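Local coordinates for protein endoglucanase A (Clostridium longisporum, PDB 6Q1I) that hydrolyses internal beta-1,4-glucosidic linkages in beta-glucan, lichenan and carboxymethylcellulose, and also attacks xylan, using the family 5 catalytic domain that this chain represents, at residues Ala203-Thr208 against Asn228-Val233; Asn219-Pro224 against Lys276-Val281; Lys134-Trp139 against Ala188-Arg193; Thr30-Ile35 against Thr114-Asn119; Asn86-Glu91 against Thr140-Ala145. All blocks are in the same frame, centred on the assembly; numbering follows the deposited sequence.

Contact 1: residues Ala203-Thr208 against Asn228-Val233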
# COMPACT_ATOMS: atom_id res chain seq x y z
N ALA A 203 8.29 8.49 -9.51
CA ALA A 203 6.90 8.09 -9.55
C ALA A 203 6.27 8.28 -8.17
O ALA A 203 6.86 7.93 -7.14
CB ALA A 203 6.80 6.62 -9.95
N VAL A 204 5.05 8.81 -8.17
CA VAL A 204 4.30 9.07 -6.94
C VAL A 204 2.91 8.47 -7.07
O VAL A 204 2.13 8.89 -7.92
CB VAL A 204 4.23 10.56 -6.60
CG1 VAL A 204 3.39 10.78 -5.34
CG2 VAL A 204 5.62 11.15 -6.42
N MET A 205 2.62 7.48 -6.22
CA MET A 205 1.29 6.93 -6.06
C MET A 205 0.46 7.80 -5.13
O MET A 205 0.98 8.38 -4.17
CB MET A 205 1.39 5.53 -5.44
CG MET A 205 1.91 4.47 -6.38
SD MET A 205 2.31 2.88 -5.63
CE MET A 205 0.77 2.47 -4.84
N MET A 206 -0.84 7.88 -5.41
CA MET A 206 -1.76 8.60 -4.53
C MET A 206 -3.12 7.93 -4.60
O MET A 206 -3.53 7.50 -5.69
CB MET A 206 -1.88 10.08 -4.88
CG MET A 206 -2.21 10.37 -6.33
SD MET A 206 -2.08 12.12 -6.74
CE MET A 206 -0.46 12.47 -6.21
N PRO A 207 -3.82 7.81 -3.48
CA PRO A 207 -5.05 7.01 -3.45
C PRO A 207 -6.31 7.80 -3.72
O PRO A 207 -6.38 9.03 -3.57
CB PRO A 207 -5.09 6.51 -2.00
CG PRO A 207 -4.46 7.64 -1.23
CD PRO A 207 -3.36 8.16 -2.12
N THR A 208 -7.34 7.06 -4.13
CA THR A 208 -8.71 7.51 -4.00
C THR A 208 -9.08 7.61 -2.52
O THR A 208 -8.34 7.16 -1.63
CB THR A 208 -9.63 6.48 -4.64
OG1 THR A 208 -9.40 5.23 -3.99
CG2 THR A 208 -9.38 6.33 -6.13
N ASN A 228 4.07 12.07 -13.75
CA ASN A 228 4.52 10.80 -13.16
C ASN A 228 3.73 10.42 -11.92
O ASN A 228 4.28 10.03 -10.89
CB ASN A 228 6.01 10.83 -12.90
CG ASN A 228 6.79 10.89 -14.17
OD1 ASN A 228 6.72 9.96 -14.98
ND2 ASN A 228 7.46 12.01 -14.42
N VAL A 229 2.41 10.46 -12.05
CA VAL A 229 1.47 10.05 -11.01
C VAL A 229 0.95 8.65 -11.32
O VAL A 229 0.73 8.29 -12.48
CB VAL A 229 0.31 11.06 -10.91
CG1 VAL A 229 -0.83 10.52 -10.03
CG2 VAL A 229 0.83 12.40 -10.39
N ILE A 230 0.72 7.87 -10.26
CA ILE A 230 0.09 6.56 -10.31
C ILE A 230 -1.09 6.58 -9.35
O ILE A 230 -0.97 7.05 -8.22
CB ILE A 230 1.10 5.48 -9.86
CG1 ILE A 230 2.37 5.47 -10.71
CG2 ILE A 230 0.42 4.09 -9.85
CD1 ILE A 230 3.51 4.65 -10.11
N ALA A 231 -2.24 6.06 -9.78
CA ALA A 231 -3.36 5.89 -8.87
C ALA A 231 -3.15 4.66 -7.99
O ALA A 231 -2.70 3.61 -8.46
CB ALA A 231 -4.65 5.72 -9.67
N SER A 232 -3.53 4.77 -6.71
CA SER A 232 -3.48 3.68 -5.75
C SER A 232 -4.89 3.28 -5.34
O SER A 232 -5.66 4.12 -4.85
CB SER A 232 -2.71 4.12 -4.50
OG SER A 232 -2.80 3.15 -3.47
N VAL A 233 -5.22 2.00 -5.49
CA VAL A 233 -6.42 1.42 -4.89
C VAL A 233 -6.02 0.16 -4.12
O VAL A 233 -5.00 -0.47 -4.40
CB VAL A 233 -7.55 1.12 -5.90
CG1 VAL A 233 -8.02 2.38 -6.58
CG2 VAL A 233 -7.11 0.09 -6.93
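Val204, Met206 and Thr208 bond through their backbones to Asn228, Ile230 and Ser232 in a parallel ladder. Val204 N donates a hydrogen bond to Asn228 O at 3.1 Å. The next three rungs, Ile230 N to Val204 O, Met206 N to Ile230 O and Ser232 N to Met206 O, each measure 2.9 Å. The last rung, Thr208 N to Ser232 O at 3.5 Å, is weak. On the face of Met205, Ile230, Pro207 and Ser232, Met205 CG lies 3.7 Å from Ile230 CB; further on, a bend at chi3 (56°) carries the Met205 methyl over to Ser232 CB. On the other face, Met206 crosses Val229 at about a right angle, SD to CG1 3.9 Å. These are strands five and six of the eight-stranded TIM barrel: 204-208 bonds on to Phe155 and Thr157, and 229-233 to Pro279 and Val281. The face of Val204 and Met206 packs on helix 175-194, so the Met205 face looks into the barrel, with Pro207 and Ser232 toward the active-site end. Cross-strand polarity thus resides in peptide groups, and the side chains meeting across this seam add mainly apolar packing.

Contact 2: residues Asn219-Pro224 against Lys276-Val281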
# COMPACT_ATOMS: atom_id res chain seq x y z
N ASN A 219 -14.11 7.68 -9.71
CA ASN A 219 -14.51 8.73 -10.62
C ASN A 219 -14.07 10.10 -10.14
O ASN A 219 -13.70 10.95 -10.96
CB ASN A 219 -16.01 8.71 -10.87
CG ASN A 219 -16.44 7.54 -11.73
OD1 ASN A 219 -15.62 6.89 -12.38
ND2 ASN A 219 -17.74 7.27 -11.74
N ASP A 220 -14.06 10.32 -8.82
CA ASP A 220 -13.68 11.63 -8.27
C ASP A 220 -12.18 11.80 -8.10
O ASP A 220 -11.74 12.88 -7.69
CB ASP A 220 -14.41 11.90 -6.95
CG ASP A 220 -15.75 12.58 -7.13
OD1 ASP A 220 -16.10 12.96 -8.27
OD2 ASP A 220 -16.46 12.75 -6.13
N PHE A 221 -11.38 10.79 -8.43
CA PHE A 221 -9.93 10.92 -8.35
C PHE A 221 -9.45 11.99 -9.32
O PHE A 221 -9.76 11.95 -10.51
CB PHE A 221 -9.30 9.57 -8.72
CG PHE A 221 -7.79 9.54 -8.63
CD1 PHE A 221 -7.17 9.30 -7.43
CD2 PHE A 221 -7.01 9.71 -9.76
CE1 PHE A 221 -5.78 9.25 -7.35
CE2 PHE A 221 -5.63 9.66 -9.68
CZ PHE A 221 -5.02 9.43 -8.48
N LYS A 222 -8.66 12.93 -8.82
CA LYS A 222 -8.13 14.02 -9.64
C LYS A 222 -6.62 13.86 -9.78
O LYS A 222 -5.91 13.75 -8.77
CB LYS A 222 -8.46 15.38 -9.03
CG LYS A 222 -8.10 16.55 -9.94
CD LYS A 222 -8.57 17.87 -9.38
CE LYS A 222 -8.21 19.03 -10.31
NZ LYS A 222 -8.48 20.37 -9.71
N VAL A 223 -6.15 13.88 -11.02
CA VAL A 223 -4.72 13.81 -11.31
C VAL A 223 -4.18 15.24 -11.33
O VAL A 223 -4.64 16.06 -12.13
CB VAL A 223 -4.47 13.13 -12.67
CG1 VAL A 223 -2.98 13.01 -12.96
CG2 VAL A 223 -5.15 11.76 -12.72
N PRO A 224 -3.22 15.58 -10.46
CA PRO A 224 -2.56 16.90 -10.57
C PRO A 224 -1.85 17.06 -11.90
O PRO A 224 -1.64 16.11 -12.66
CB PRO A 224 -1.55 16.89 -9.42
CG PRO A 224 -2.03 15.83 -8.48
CD PRO A 224 -2.69 14.79 -9.34
N LYS A 276 -8.22 8.69 -17.39
CA LYS A 276 -7.68 9.85 -16.68
C LYS A 276 -6.20 10.09 -16.93
O LYS A 276 -5.64 11.04 -16.38
CB LYS A 276 -7.92 9.68 -15.17
CG LYS A 276 -9.38 9.73 -14.77
CD LYS A 276 -9.58 9.35 -13.30
CE LYS A 276 -11.04 9.44 -12.90
NZ LYS A 276 -11.39 10.83 -12.53
N GLY A 277 -5.54 9.25 -17.73
CA GLY A 277 -4.16 9.46 -18.10
C GLY A 277 -3.11 8.88 -17.17
O GLY A 277 -1.93 9.23 -17.31
N VAL A 278 -3.48 7.99 -16.25
CA VAL A 278 -2.51 7.43 -15.31
C VAL A 278 -2.59 5.91 -15.20
O VAL A 278 -3.67 5.32 -15.38
CB VAL A 278 -2.65 8.05 -13.90
CG1 VAL A 278 -2.34 9.53 -13.93
CG2 VAL A 278 -4.02 7.75 -13.27
N PRO A 279 -1.48 5.26 -14.86
CA PRO A 279 -1.53 3.85 -14.47
C PRO A 279 -2.12 3.69 -13.08
O PRO A 279 -2.34 4.67 -12.35
CB PRO A 279 -0.07 3.41 -14.51
CG PRO A 279 0.72 4.67 -14.38
CD PRO A 279 -0.13 5.84 -14.74
N VAL A 280 -2.36 2.44 -12.70
CA VAL A 280 -2.91 2.08 -11.40
C VAL A 280 -2.12 0.93 -10.80
O VAL A 280 -1.72 -0.00 -11.50
CB VAL A 280 -4.43 1.77 -11.48
CG1 VAL A 280 -4.73 0.66 -12.48
CG2 VAL A 280 -5.00 1.45 -10.11
N VAL A 281 -1.89 1.00 -9.49
CA VAL A 281 -1.29 -0.08 -8.71
C VAL A 281 -2.28 -0.48 -7.63
O VAL A 281 -2.82 0.38 -6.92
CB VAL A 281 0.04 0.37 -8.07
CG1 VAL A 281 0.48 -0.60 -6.97
CG2 VAL A 281 1.13 0.54 -9.13
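Lys276 NZ is gripped by two backbone carbonyls, Asn219 O and Phe221 O, each 2.8 Å away. The two acceptors are used differently: the ammonium lies in the carbonyl plane of Phe221 but stands well above that of Asn219, 48° out of it. The lysine chain runs extended until its last torsion, where a bend (chi4 -84°) turns NZ in between the two oxygens. Asn219 lies in the last turn of helix 215-219, whose carbonyl end would be expected to suit a positive charge. On the way, Lys276 CD passes the Phe221 ring at its edge, near the ring plane, 4.4 Å from CD2.

Both segments belong to helix-to-strand connections of the TIM barrel, which lead to the N-terminal ends of its strands: 219-224 follows helix 215-219 on the way to strand 229-234, while the chain from Lys276 on leaves helix 256-275 and runs into strand 280-285. Gly277, at positive phi, ends that second helix in a Schellman motif, and the chain then turns to present Val278. Val278 and Val223 slide past each other in opposite directions, CG1 to CG1 3.7 Å, and Val223 CG2 also rests 3.8 Å from Lys276 O. Phe221 CE2 comes more loosely to Val278 CG2 at 4.4 Å. The Phe221 ring meets Phe273 of helix 256-275 edge-to-face and reaches Met206, Thr208 and Ala231 on the barrel strands. Asp220, beside it, turns its carboxylate the other way, into a salt bridge with Arg178.

Contact 3: residues Lys134-Trp139 against Ala188-Arg193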
# COMPACT_ATOMS: atom_id res chain seq x y z
N LYS A 134 1.23 20.61 7.97
CA LYS A 134 1.91 19.51 8.64
C LYS A 134 2.21 18.38 7.66
O LYS A 134 3.32 17.83 7.67
CB LYS A 134 1.04 19.03 9.80
CG LYS A 134 1.59 17.85 10.58
CD LYS A 134 0.73 17.60 11.80
CE LYS A 134 1.07 16.31 12.49
NZ LYS A 134 0.26 16.14 13.73
N LEU A 135 1.25 18.04 6.80
CA LEU A 135 1.48 17.01 5.79
C LEU A 135 2.59 17.41 4.83
O LEU A 135 3.41 16.58 4.43
CB LEU A 135 0.18 16.72 5.05
CG LEU A 135 0.24 15.63 3.98
CD1 LEU A 135 0.61 14.27 4.57
CD2 LEU A 135 -1.09 15.54 3.25
N LYS A 136 2.63 18.70 4.47
CA LYS A 136 3.67 19.19 3.56
C LYS A 136 5.05 19.13 4.21
O LYS A 136 6.02 18.72 3.57
CB LYS A 136 3.31 20.60 3.10
CG LYS A 136 2.11 20.64 2.16
CD LYS A 136 1.82 22.04 1.63
CE LYS A 136 2.85 22.50 0.60
NZ LYS A 136 2.78 21.72 -0.67
N THR A 137 5.17 19.53 5.48
CA THR A 137 6.46 19.44 6.15
C THR A 137 6.90 17.99 6.31
O THR A 137 8.09 17.67 6.16
CB THR A 137 6.40 20.13 7.51
OG1 THR A 137 5.86 21.45 7.38
CG2 THR A 137 7.81 20.20 8.09
N LEU A 138 5.96 17.10 6.62
CA LEU A 138 6.28 15.68 6.69
C LEU A 138 6.84 15.18 5.36
O LEU A 138 7.91 14.55 5.32
CB LEU A 138 5.03 14.89 7.09
CG LEU A 138 5.18 13.36 7.07
CD1 LEU A 138 6.29 12.89 8.01
CD2 LEU A 138 3.87 12.72 7.42
N TRP A 139 6.14 15.45 4.25
CA TRP A 139 6.61 14.96 2.96
C TRP A 139 7.91 15.65 2.53
O TRP A 139 8.73 15.03 1.84
CB TRP A 139 5.52 15.03 1.88
CG TRP A 139 4.81 13.71 1.82
CD1 TRP A 139 3.52 13.43 2.19
CD2 TRP A 139 5.38 12.47 1.39
NE1 TRP A 139 3.27 12.08 2.03
CE2 TRP A 139 4.40 11.47 1.54
CE3 TRP A 139 6.64 12.10 0.92
CZ2 TRP A 139 4.63 10.13 1.22
CZ3 TRP A 139 6.88 10.78 0.60
CH2 TRP A 139 5.88 9.81 0.76
N ALA A 188 0.88 17.03 -0.95
CA ALA A 188 2.01 16.14 -0.72
C ALA A 188 2.90 16.05 -1.96
O ALA A 188 4.13 16.12 -1.86
CB ALA A 188 1.51 14.76 -0.34
N LEU A 189 2.29 15.91 -3.14
CA LEU A 189 3.06 15.85 -4.38
C LEU A 189 3.86 17.13 -4.59
O LEU A 189 5.02 17.08 -5.00
CB LEU A 189 2.11 15.60 -5.56
CG LEU A 189 2.75 15.53 -6.94
CD1 LEU A 189 3.71 14.37 -7.06
CD2 LEU A 189 1.67 15.46 -7.99
N GLU A 190 3.25 18.29 -4.35
CA GLU A 190 3.96 19.54 -4.54
C GLU A 190 5.19 19.60 -3.65
O GLU A 190 6.26 20.03 -4.09
CB GLU A 190 3.03 20.72 -4.25
CG GLU A 190 3.53 22.08 -4.75
CD GLU A 190 4.50 22.79 -3.83
OE1 GLU A 190 4.56 22.49 -2.61
OE2 GLU A 190 5.20 23.69 -4.34
N SER A 191 5.06 19.15 -2.40
CA SER A 191 6.19 19.14 -1.49
C SER A 191 7.29 18.18 -1.94
O SER A 191 8.48 18.50 -1.83
CB SER A 191 5.71 18.80 -0.08
OG SER A 191 4.86 19.82 0.41
N ILE A 192 6.91 17.01 -2.47
CA ILE A 192 7.89 16.07 -3.00
C ILE A 192 8.66 16.72 -4.15
O ILE A 192 9.90 16.75 -4.16
CB ILE A 192 7.20 14.77 -3.46
CG1 ILE A 192 6.63 13.98 -2.26
CG2 ILE A 192 8.14 13.92 -4.29
CD1 ILE A 192 5.60 12.93 -2.65
N ARG A 193 7.93 17.29 -5.11
CA ARG A 193 8.57 17.85 -6.30
C ARG A 193 9.46 19.03 -5.96
O ARG A 193 10.50 19.22 -6.59
CB ARG A 193 7.50 18.28 -7.31
CG ARG A 193 6.62 17.16 -7.86
CD ARG A 193 7.43 16.17 -8.67
NE ARG A 193 6.61 15.12 -9.26
CZ ARG A 193 6.86 13.81 -9.18
NH1 ARG A 193 7.91 13.34 -8.52
NH2 ARG A 193 6.04 12.96 -9.76
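Trp139 and Ile192 lie side by side and point the same way, where two neighbouring helices of the TIM barrel's outer layer, 128-145 and 175-194, run roughly parallel. Their short segments come within 8.4 Å of each other, with axes 34° apart. Ile192 CD1 sits over a face of the indole in a CH-pi contact, 4.1 Å from the centroid of the six-membered ring, and its CG1 approaches Trp139 CE3 at 3.7 Å. Ala188 CB meets the pyrrole side obliquely, 3.5 Å from Trp139 CD1. The indole stands at a first torsion of -93°, well away from a staggered value, and its NE1 is bonded to Thr157 O, which helps to fix the rotation of the ring.

At the outer border of the interface the contact turns polar. Lys136 crosses Glu190 obliquely, curling through bends at chi3 (73°) and chi4 until NZ makes a salt bridge to Glu190 OE1 at 2.7 Å, on the anti side of the carboxylate. The same nitrogen also bonds to Ala187 O. Within its curl the lysine wraps round the Ser191 hydroxyl: OG lies 3.2 Å from Lys136 CB and accepts a 3.0 Å hydrogen bond from Lys136 NZ.

Contact 4: residues Thr30-Ile35 against Thr114-Asn119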
# COMPACT_ATOMS: atom_id res chain seq x y z
N THR A 30 4.18 -3.39 10.83
CA THR A 30 5.59 -3.24 11.16
C THR A 30 5.93 -1.76 11.34
O THR A 30 5.62 -1.20 12.39
CB THR A 30 6.42 -3.98 10.12
OG1 THR A 30 5.93 -5.33 10.03
CG2 THR A 30 7.88 -4.06 10.49
N LEU A 31 6.52 -1.09 10.35
CA LEU A 31 6.78 0.35 10.48
C LEU A 31 5.50 1.17 10.42
O LEU A 31 5.53 2.38 10.69
CB LEU A 31 7.79 0.83 9.44
CG LEU A 31 9.12 0.06 9.48
CD1 LEU A 31 10.02 0.53 8.37
CD2 LEU A 31 9.81 0.18 10.83
N ASP A 32 4.38 0.52 10.09
CA ASP A 32 3.05 1.11 10.09
C ASP A 32 2.31 0.91 11.40
O ASP A 32 1.28 1.57 11.61
CB ASP A 32 2.19 0.50 8.97
CG ASP A 32 2.23 -1.03 8.94
OD1 ASP A 32 3.33 -1.61 8.96
OD2 ASP A 32 1.15 -1.64 8.83
N ALA A 33 2.78 0.02 12.27
CA ALA A 33 2.09 -0.21 13.54
C ALA A 33 1.94 1.12 14.28
O ALA A 33 2.92 1.83 14.51
CB ALA A 33 2.87 -1.22 14.39
N LYS A 34 0.70 1.46 14.62
CA LYS A 34 0.39 2.77 15.18
C LYS A 34 0.39 2.65 16.69
O LYS A 34 -0.59 2.17 17.29
CB LYS A 34 -0.95 3.28 14.66
CG LYS A 34 -1.23 4.72 15.06
CD LYS A 34 -2.61 5.18 14.60
CE LYS A 34 -2.83 6.65 14.89
NZ LYS A 34 -1.86 7.53 14.18
N ILE A 35 1.49 3.06 17.30
CA ILE A 35 1.71 2.90 18.73
C ILE A 35 1.67 4.28 19.35
O ILE A 35 2.58 5.09 19.15
CB ILE A 35 3.04 2.20 19.03
CG1 ILE A 35 3.25 0.98 18.12
CG2 ILE A 35 3.10 1.79 20.50
CD1 ILE A 35 2.18 -0.08 18.22
N THR A 114 2.93 7.17 3.55
CA THR A 114 2.42 7.41 4.90
C THR A 114 1.22 6.48 5.08
O THR A 114 0.49 6.19 4.12
CB THR A 114 2.03 8.87 5.17
OG1 THR A 114 0.80 9.20 4.51
CG2 THR A 114 3.13 9.83 4.76
N HIS A 115 0.99 6.03 6.32
CA HIS A 115 0.08 4.92 6.53
C HIS A 115 -1.04 5.33 7.49
O HIS A 115 -2.00 5.97 7.06
CB HIS A 115 0.82 3.63 6.86
CG HIS A 115 0.02 2.42 6.53
ND1 HIS A 115 -0.11 1.97 5.24
CD2 HIS A 115 -0.74 1.61 7.30
CE1 HIS A 115 -0.89 0.90 5.23
NE2 HIS A 115 -1.29 0.67 6.47
N HIS A 116 -0.98 4.94 8.76
CA HIS A 116 -2.10 5.18 9.69
C HIS A 116 -2.03 6.59 10.27
O HIS A 116 -1.70 6.80 11.44
CB HIS A 116 -2.12 4.15 10.81
CG HIS A 116 -2.42 2.75 10.38
ND1 HIS A 116 -3.46 2.44 9.54
CD2 HIS A 116 -1.85 1.58 10.73
CE1 HIS A 116 -3.51 1.13 9.38
NE2 HIS A 116 -2.53 0.58 10.09
N GLU A 117 -2.37 7.57 9.44
CA GLU A 117 -2.33 8.98 9.83
C GLU A 117 -3.71 9.58 10.05
O GLU A 117 -3.82 10.79 10.25
CB GLU A 117 -1.56 9.83 8.81
CG GLU A 117 -0.25 9.24 8.27
CD GLU A 117 0.89 9.10 9.26
OE1 GLU A 117 0.83 9.62 10.40
OE2 GLU A 117 1.88 8.46 8.84
N GLY A 118 -4.77 8.77 10.03
CA GLY A 118 -6.13 9.28 9.98
C GLY A 118 -6.64 9.95 11.24
O GLY A 118 -7.70 10.58 11.19
N ASN A 119 -5.94 9.80 12.37
CA ASN A 119 -6.29 10.59 13.55
C ASN A 119 -6.01 12.07 13.35
O ASN A 119 -6.59 12.90 14.07
CB ASN A 119 -5.53 10.10 14.78
CG ASN A 119 -4.04 10.24 14.63
OD1 ASN A 119 -3.47 9.72 13.70
ND2 ASN A 119 -3.41 10.99 15.52
O HOH W 1 -1.38 -1.97 9.65
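A water ties Asp32 to His116, whose own ring is met over its face by the histidine before it. The water donates to Asp32 OD2 at 2.7 Å and lies 2.8 Å from His116 NE2. His115 CD2 sits 3.4 Å above the His116 plane, over the ring centre, so an edge of one imidazole is set on the face of the other. Asp32 runs beside His115 in the same direction, CB to CD2 3.6 Å, with the carboxylate turned 83° from the ring. This carboxylate is anchored by its own turn, a type I beta turn from Thr30 to Ala33: Thr30 N bonds to OD1 at 2.7 Å, and Asn29 N reaches OD2.

Lys34 makes the direct bonds between the loops. With CG anti to the backbone N (chi1 -173°), its chain extends past His116 and bends at the end, bringing NZ to His116 O at 2.8 Å and Asn119 OD1 at 2.8 Å. Glu80 OE2 adds a salt bridge, so three oxygens hold the ammonium. Both loops follow the C-terminal ends of barrel strands, 23-27 and 109-113. The His115 side chain lies about 4 Å from that of Gln284, an altered residue at the position assigned by similarity to the nucleophile, which places these beta-to-alpha loops at the active-site cleft of a family 5 TIM barrel.

Contact 5: residues Asn86-Glu91 against Thr140-Ala145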
# COMPACT_ATOMS: atom_id res chain seq x y z
N ASN A 86 6.99 19.61 14.40
CA ASN A 86 6.81 18.79 13.21
C ASN A 86 8.14 18.37 12.58
O ASN A 86 8.20 18.13 11.37
CB ASN A 86 5.89 19.45 12.18
CG ASN A 86 4.44 19.44 12.63
OD1 ASN A 86 3.98 18.52 13.30
ND2 ASN A 86 3.70 20.47 12.24
N LYS A 87 9.19 18.23 13.38
CA LYS A 87 10.44 17.65 12.91
C LYS A 87 10.45 16.15 13.21
O LYS A 87 10.15 15.74 14.33
CB LYS A 87 11.66 18.32 13.56
CG LYS A 87 13.00 17.81 13.00
CD LYS A 87 14.19 18.62 13.48
CE LYS A 87 14.74 18.09 14.79
NZ LYS A 87 15.77 19.02 15.39
N LEU A 88 10.81 15.35 12.21
CA LEU A 88 10.88 13.91 12.40
C LEU A 88 12.07 13.53 13.26
O LEU A 88 13.17 14.07 13.11
CB LEU A 88 11.05 13.18 11.06
CG LEU A 88 9.79 12.97 10.24
CD1 LEU A 88 10.14 12.42 8.85
CD2 LEU A 88 8.81 12.05 10.93
N ASN A 89 11.86 12.56 14.13
CA ASN A 89 12.95 11.98 14.89
C ASN A 89 13.94 11.30 13.94
O ASN A 89 13.56 10.53 13.06
CB ASN A 89 12.39 10.97 15.87
CG ASN A 89 13.47 10.26 16.64
OD1 ASN A 89 13.97 9.23 16.20
ND2 ASN A 89 13.83 10.80 17.79
N GLU A 90 15.23 11.58 14.15
CA GLU A 90 16.24 11.14 13.20
C GLU A 90 16.50 9.64 13.29
O GLU A 90 16.82 9.01 12.28
CB GLU A 90 17.53 11.91 13.42
CG GLU A 90 17.47 13.28 12.80
CD GLU A 90 18.44 14.24 13.44
OE1 GLU A 90 19.42 13.75 14.04
OE2 GLU A 90 18.23 15.46 13.34
N GLU A 91 16.40 9.06 14.48
CA GLU A 91 16.55 7.62 14.60
C GLU A 91 15.44 6.88 13.86
O GLU A 91 15.69 5.83 13.25
CB GLU A 91 16.63 7.21 16.06
CG GLU A 91 17.97 7.56 16.72
CD GLU A 91 19.16 6.81 16.10
OE1 GLU A 91 19.05 5.60 15.79
OE2 GLU A 91 20.23 7.44 15.92
N THR A 140 8.12 16.91 2.91
CA THR A 140 9.40 17.54 2.63
C THR A 140 10.53 16.73 3.25
O THR A 140 11.54 16.45 2.59
CB THR A 140 9.42 18.98 3.13
OG1 THR A 140 8.46 19.74 2.40
CG2 THR A 140 10.79 19.63 2.93
N GLN A 141 10.36 16.33 4.51
CA GLN A 141 11.41 15.62 5.23
C GLN A 141 11.62 14.21 4.69
O GLN A 141 12.76 13.76 4.54
CB GLN A 141 11.09 15.60 6.72
CG GLN A 141 11.19 16.97 7.37
CD GLN A 141 10.69 16.96 8.79
OE1 GLN A 141 11.35 16.45 9.69
NE2 GLN A 141 9.51 17.52 9.00
N ILE A 142 10.53 13.48 4.39
CA ILE A 142 10.70 12.15 3.81
C ILE A 142 11.42 12.27 2.48
O ILE A 142 12.36 11.52 2.19
CB ILE A 142 9.34 11.45 3.64
CG1 ILE A 142 8.59 11.26 4.96
CG2 ILE A 142 9.53 10.09 2.96
CD1 ILE A 142 7.13 10.86 4.78
N SER A 143 10.97 13.21 1.64
CA SER A 143 11.55 13.39 0.31
C SER A 143 13.03 13.73 0.38
O SER A 143 13.84 13.22 -0.40
CB SER A 143 10.83 14.53 -0.41
OG SER A 143 9.50 14.17 -0.70
N GLU A 144 13.39 14.63 1.29
CA GLU A 144 14.80 15.01 1.45
C GLU A 144 15.64 13.81 1.86
O GLU A 144 16.74 13.61 1.34
CB GLU A 144 14.93 16.15 2.47
CG GLU A 144 14.51 17.53 1.93
CD GLU A 144 14.46 18.64 2.99
OE1 GLU A 144 14.51 18.34 4.21
OE2 GLU A 144 14.35 19.82 2.60
N ALA A 145 15.12 12.99 2.77
CA ALA A 145 15.90 11.85 3.26
C ALA A 145 16.17 10.85 2.14
O ALA A 145 17.23 10.21 2.13
CB ALA A 145 15.17 11.16 4.41
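Gln141 of helix 128-145 reaches across to Asn86 and Leu88, in the loop that leads into helix 90-105 on the outside of the TIM barrel; Asn89 is the N-cap of that second helix.

The polar part is a two-point pairing of one side-chain amide with the loop backbone. Gln141 NE2 donates to Asn86 O at 2.8 Å, with the acceptor nearly in the amide plane and the donor in the plane of the carbonyl. In return Gln141 OE1 accepts from Leu88 N at 2.8 Å along an almost straight N-H (178°), tilted 16° from the carbonyl plane of the glutamine. Two bonds of opposite sense fix the rotation of the amide and tell its oxygen from its nitrogen. NE2 has a further partner, Thr137 O, one turn back in its own helix. The glutamine spans the gap because its chain is extended beyond CG (chi2 172°).

Apolar contact lies beside this pairing. Leu88 crosses Gln141 obliquely and points to the helix; it also touches Leu138 of the same helix and the loop residues Trp78 and Leu82. Its CD1 lies 3.9 Å from Gln141 CB and 4.3 Å from Ile142 CG1.

All five contacts belong to one TIM barrel. Contacts 1 and 2, with centres about 7 Å apart, meet at strands 229-234 and 280-285, where a backbone hydrogen bond joins Ala231 to Pro279. Contacts 3 and 5, about 11 Å apart, share helix 128-145 in the outer layer. Helix 175-194 ties this layer to the sheet: its Leu189 touches Val204 (contact 1) and Pro224 (contact 2). Contact 4 is at the active-site end; its Thr114 packs against Trp139 and Ile142. Along the chain contacts 4 and 5, 5 and 3, and 1 and 2 interleave; 3, 4 and 5 close before contact 1 opens. Backbone bonds join the strands, side-chain packing the layers.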